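Local coordinates for protein 4'-phospho-dehydrooxetanocin synthase (PDB 5UL3) that catalyses the cobalamin-dependent radical SAM ring contraction of dAMP to an oxetane aldehyde on the way to the antiviral nucleoside analogue oxetanocin A, at residues T509-E512 with L513-L517; G449-S452 with E453-I456. All blocks are in the same frame, centred on the assembly; numbering follows the deposited sequence. Where two conformers were deposited one is given.

Contact 1: residues T509-E512 with L513-L517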
loop_
_atom_site.group_PDB
_atom_site.type_symbol
_atom_site.label_atom_id
_atom_site.label_comp_id
_atom_site.label_asym_id
_atom_site.label_seq_id
_atom_site.Cartn_x
_atom_site.Cartn_y
_atom_site.Cartn_z
ATOM N N THR A 509 -17.057 -14.775 -28.002
ATOM C CA THR A 509 -17.001 -13.337 -27.839
ATOM C C THR A 509 -17.072 -12.992 -26.355
ATOM O O THR A 509 -17.438 -13.822 -25.514
ATOM C CB THR A 509 -18.151 -12.666 -28.583
ATOM O OG1 THR A 509 -19.379 -13.055 -27.962
ATOM C CG2 THR A 509 -18.168 -13.084 -30.063
ATOM N N TYR A 510 -16.727 -11.744 -26.032
ATOM C CA TYR A 510 -16.846 -11.304 -24.647
ATOM C C TYR A 510 -18.282 -11.437 -24.154
ATOM O O TYR A 510 -18.521 -11.891 -23.028
ATOM C CB TYR A 510 -16.344 -9.867 -24.508
ATOM C CG TYR A 510 -14.841 -9.757 -24.632
ATOM C CD1 TYR A 510 -14.012 -10.431 -23.747
ATOM C CD2 TYR A 510 -14.253 -8.990 -25.633
ATOM C CE1 TYR A 510 -12.634 -10.350 -23.853
ATOM C CE2 TYR A 510 -12.873 -8.901 -25.751
ATOM C CZ TYR A 510 -12.070 -9.583 -24.852
ATOM O OH TYR A 510 -10.703 -9.506 -24.941
ATOM N N GLU A 511 -19.254 -11.085 -25.002
ATOM C CA GLU A 511 -20.654 -11.184 -24.604
ATOM C C GLU A 511 -21.063 -12.627 -24.343
ATOM O O GLU A 511 -21.837 -12.901 -23.416
ATOM C CB GLU A 511 -21.548 -10.550 -25.679
ATOM C CG GLU A 511 -23.039 -10.640 -25.371
ATOM C CD GLU A 511 -23.884 -9.801 -26.320
ATOM O OE1 GLU A 511 -23.331 -9.285 -27.314
ATOM O OE2 GLU A 511 -25.097 -9.652 -26.062
ATOM N N GLU A 512 -20.567 -13.569 -25.149
ATOM C CA GLU A 512 -20.907 -14.968 -24.915
ATOM C C GLU A 512 -20.316 -15.458 -23.598
ATOM O O GLU A 512 -20.990 -16.148 -22.822
ATOM C CB GLU A 512 -20.416 -15.837 -26.077
ATOM C CG GLU A 512 -21.123 -15.578 -27.408
ATOM C CD GLU A 512 -20.545 -16.397 -28.565
ATOM O OE1 GLU A 512 -19.359 -16.788 -28.504
ATOM O OE2 GLU A 512 -21.286 -16.654 -29.538
ATOM N N LEU A 513 -19.054 -15.106 -23.337
ATOM C CA LEU A 513 -18.428 -15.472 -22.073
ATOM C C LEU A 513 -19.184 -14.865 -20.902
ATOM O O LEU A 513 -19.473 -15.547 -19.912
ATOM C CB LEU A 513 -16.970 -15.013 -22.068
ATOM C CG LEU A 513 -16.233 -15.245 -20.750
ATOM C CD1 LEU A 513 -16.201 -16.729 -20.429
ATOM C CD2 LEU A 513 -14.818 -14.662 -20.830
ATOM N N TYR A 514 -19.496 -13.570 -21.000
ATOM C CA TYR A 514 -20.261 -12.887 -19.959
ATOM C C TYR A 514 -21.598 -13.572 -19.706
ATOM O O TYR A 514 -21.949 -13.860 -18.558
ATOM C CB TYR A 514 -20.478 -11.426 -20.356
ATOM C CG TYR A 514 -21.197 -10.586 -19.331
ATOM C CD1 TYR A 514 -20.515 -10.053 -18.240
ATOM C CD2 TYR A 514 -22.548 -10.283 -19.471
ATOM C CE1 TYR A 514 -21.165 -9.269 -17.302
ATOM C CE2 TYR A 514 -23.204 -9.495 -18.540
ATOM C CZ TYR A 514 -22.519 -8.998 -17.458
ATOM O OH TYR A 514 -23.178 -8.218 -16.546
ATOM N N ASP A 515 -22.363 -13.833 -20.771
ATOM C CA ASP A 515 -23.687 -14.426 -20.595
ATOM C C ASP A 515 -23.595 -15.807 -19.958
ATOM O O ASP A 515 -24.407 -16.156 -19.092
ATOM C CB ASP A 515 -24.414 -14.498 -21.939
ATOM C CG ASP A 515 -24.936 -13.152 -22.393
ATOM O OD1 ASP A 515 -25.192 -12.288 -21.527
ATOM O OD2 ASP A 515 -25.100 -12.960 -23.617
ATOM N N LYS A 516 -22.603 -16.603 -20.360
ATOM C CA LYS A 516 -22.482 -17.951 -19.816
ATOM C C LYS A 516 -22.094 -17.932 -18.340
ATOM O O LYS A 516 -22.614 -18.729 -17.551
ATOM C CB LYS A 516 -21.482 -18.757 -20.635
ATOM C CG LYS A 516 -22.066 -19.321 -21.930
ATOM C CD LYS A 516 -20.977 -19.952 -22.787
ATOM C CE LYS A 516 -21.520 -20.505 -24.102
ATOM N NZ LYS A 516 -22.189 -21.824 -23.923
ATOM N N LEU A 517 -21.189 -17.031 -17.940
ATOM C CA LEU A 517 -20.804 -16.978 -16.530
ATOM C C LEU A 517 -21.909 -16.417 -15.643
ATOM O O LEU A 517 -21.943 -16.739 -14.454
ATOM C CB LEU A 517 -19.514 -16.169 -16.366
ATOM C CG LEU A 517 -18.264 -16.905 -16.858
ATOM C CD1 LEU A 517 -17.065 -15.974 -16.921
ATOM C CD2 LEU A 517 -17.975 -18.089 -15.961
#
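Thr509 through Glu512 open a helix and Leu513 through Leu517 carry it on, joined by four successive i to i+4 bonds in which the N atoms of Leu513, Tyr514, Asp515 and Lys516 donate to the O atoms of Thr509, Tyr510, Glu511 and Glu512. The first runs 3.0 Å from Leu513 N to Thr509 O and is nearly straight at 171° at the hydrogen, so the N-cap carbonyl already belongs to the regular pattern.

Two reciprocal bonds close the start of the helix. Thr509 OG1 accepts from Glu512 N at 3.1 Å, while Glu512 OE1 takes the N-H of Thr509, also at 3.1 Å, from above the carboxylate plane rather than within it. Glu512 can turn back this way because its CG stands beside its own backbone N (chi1 -67°), from where an extended chain carries the carboxylate to the N-cap residue.

One turn apart on another face, Glu511 and Asp515 run side by side in the same direction. In the conformer given of Asp515, which was modelled in two, OD2 lies 3.6 Å from Glu511 CG, and the carboxylate planes are turned 64° from each other. In this conformer the two acidic ends come to 4.1 Å between Glu511 OE2 and Asp515 OD2; both of these oxygens form salt bridges with Lys410 NZ, which probably offsets their mutual repulsion.

Tyr510 and Leu513 turn to helix 410-426, where Tyr510 OH is hydrogen-bonded to His421 ND1 and Leu513 packs on Leu417. Further along, Leu517 packs on Leu461 and Ala464 of helix 452-464. The reciprocal Thr509 and Glu512 bonds define a capping box, here starting helix 510-519 of the radical SAM core, away from the annotated cofactor sites.

Contact 2: residues G449-S452 with E453-I456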
loop_
_atom_site.group_PDB
_atom_site.type_symbol
_atom_site.label_atom_id
_atom_site.label_comp_id
_atom_site.label_asym_id
_atom_site.label_seq_id
_atom_site.Cartn_x
_atom_site.Cartn_y
_atom_site.Cartn_z
ATOM N N GLY A 449 -22.324 -0.769 -1.097
ATOM C CA GLY A 449 -23.143 -0.568 -2.276
ATOM C C GLY A 449 -23.394 -1.811 -3.105
ATOM O O GLY A 449 -24.060 -1.722 -4.145
ATOM N N THR A 450 -22.908 -2.964 -2.672
ATOM C CA THR A 450 -22.967 -4.210 -3.416
ATOM C C THR A 450 -23.929 -5.193 -2.761
ATOM O O THR A 450 -24.363 -5.029 -1.610
ATOM C CB THR A 450 -21.562 -4.833 -3.501
ATOM O OG1 THR A 450 -21.035 -4.941 -2.176
ATOM C CG2 THR A 450 -20.633 -3.982 -4.345
ATOM N N THR A 451 -24.245 -6.255 -3.499
ATOM C CA THR A 451 -24.980 -7.379 -2.933
ATOM C C THR A 451 -24.085 -8.608 -2.866
ATOM O O THR A 451 -23.048 -8.692 -3.531
ATOM C CB THR A 451 -26.233 -7.730 -3.752
ATOM O OG1 THR A 451 -25.838 -8.220 -5.035
ATOM C CG2 THR A 451 -27.127 -6.510 -3.935
ATOM N N SER A 452 -24.527 -9.568 -2.054
ATOM C CA SER A 452 -23.853 -10.858 -1.958
ATOM C C SER A 452 -23.715 -11.515 -3.329
ATOM O O SER A 452 -22.618 -11.922 -3.730
ATOM C CB SER A 452 -24.630 -11.763 -0.999
ATOM O OG SER A 452 -23.890 -12.932 -0.729
ATOM N N GLU A 453 -24.821 -11.624 -4.076
ATOM C CA GLU A 453 -24.737 -12.294 -5.371
ATOM C C GLU A 453 -23.829 -11.535 -6.339
ATOM O O GLU A 453 -23.120 -12.152 -7.145
ATOM C CB GLU A 453 -26.131 -12.483 -5.974
ATOM C CG GLU A 453 -26.164 -13.513 -7.103
ATOM C CD GLU A 453 -25.982 -14.951 -6.606
ATOM O OE1 GLU A 453 -26.279 -15.219 -5.422
ATOM O OE2 GLU A 453 -25.542 -15.815 -7.403
ATOM N N GLN A 454 -23.844 -10.199 -6.284
ATOM C CA GLN A 454 -22.959 -9.419 -7.145
ATOM C C GLN A 454 -21.499 -9.726 -6.848
ATOM O O GLN A 454 -20.670 -9.792 -7.762
ATOM C CB GLN A 454 -23.229 -7.934 -6.958
ATOM C CG GLN A 454 -22.285 -6.972 -7.663
ATOM C CD GLN A 454 -22.669 -5.528 -7.334
ATOM O OE1 GLN A 454 -23.434 -5.303 -6.404
ATOM N NE2 GLN A 454 -22.135 -4.565 -8.072
ATOM N N ASN A 455 -21.166 -9.908 -5.569
ATOM C CA ASN A 455 -19.792 -10.258 -5.215
ATOM C C ASN A 455 -19.405 -11.614 -5.795
ATOM O O ASN A 455 -18.298 -11.776 -6.322
ATOM C CB ASN A 455 -19.639 -10.257 -3.696
ATOM C CG ASN A 455 -19.548 -8.860 -3.123
ATOM O OD1 ASN A 455 -18.939 -7.980 -3.713
ATOM N ND2 ASN A 455 -20.133 -8.656 -1.959
ATOM N N ILE A 456 -20.300 -12.604 -5.689
ATOM C CA ILE A 456 -20.043 -13.921 -6.278
ATOM C C ILE A 456 -19.721 -13.785 -7.762
ATOM O O ILE A 456 -18.736 -14.343 -8.261
ATOM C CB ILE A 456 -21.249 -14.851 -6.058
ATOM C CG1 ILE A 456 -21.401 -15.224 -4.580
ATOM C CG2 ILE A 456 -21.139 -16.085 -6.956
ATOM C CD1 ILE A 456 -20.254 -16.122 -4.048
HETATM O O HOH W 1 -18.441 -5.734 -2.019
#
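Thr451 and Gln454 meet through a reciprocal pair of hydrogen bonds at the start of helix 452-464. Thr451 OG1 accepts from Gln454 N at 3.1 Å, and Gln454 OE1 accepts from Thr451 N at 3.2 Å, the donor tilted 21° from the amide carbonyl plane. Gln454 reaches back with CG anti to its backbone N (chi1 173°) and the rest of the chain extended; its NE2 bonds to Tyr404 O, so both ends of the amide are held and its rotation is fixed.

Backbone bonds continue the turn: Asn455 N donates to Thr451 O at 3.0 Å and Ile456 N to Ser452 O at 3.1 Å.

A water supplies the next polar link. It accepts from Thr450 OG1 at 2.7 Å and donates to Asn455 OD1 at 2.9 Å, joining two buried side chains that cross at about a right angle.

Among van der Waals contacts, Thr450 CG2 packs 3.9 Å from Gln454 CD, and Thr451 OG1 lies 3.3 Å from Gln454 CB. Two further polar ends have partners outside the segments: Ser452 OG is hydrogen-bonded to Gly438 O, and Glu453 OE1 forms a salt bridge with Arg495.

With its N-cap threonine and N3 glutamine, the arrangement is a capping box, beginning a helix of the partial TIM barrel close to the S-adenosylmethionine and iron-sulfur sites.

In the fold
Contacts 1 and 2 both start helices within the radical SAM core, and in each an N-cap threonine pairs with the residue three positions on. Their centres lie about 19 Å apart and their nearest atoms about 7 Å, so they do not touch; helix 452-464, which contact 2 begins, runs on to meet Leu517 of contact 1, and Tyr404 borders both. Only contact 2 is near the catalytic centre: the Asn455 side chain is about 7 Å from that of Glu436, which binds S-adenosylmethionine, and the Thr450 side chain about 9 Å from the iron-sulfur cluster. The centre of contact 1 lies about 33 Å from that of the chain, away from the annotated sites.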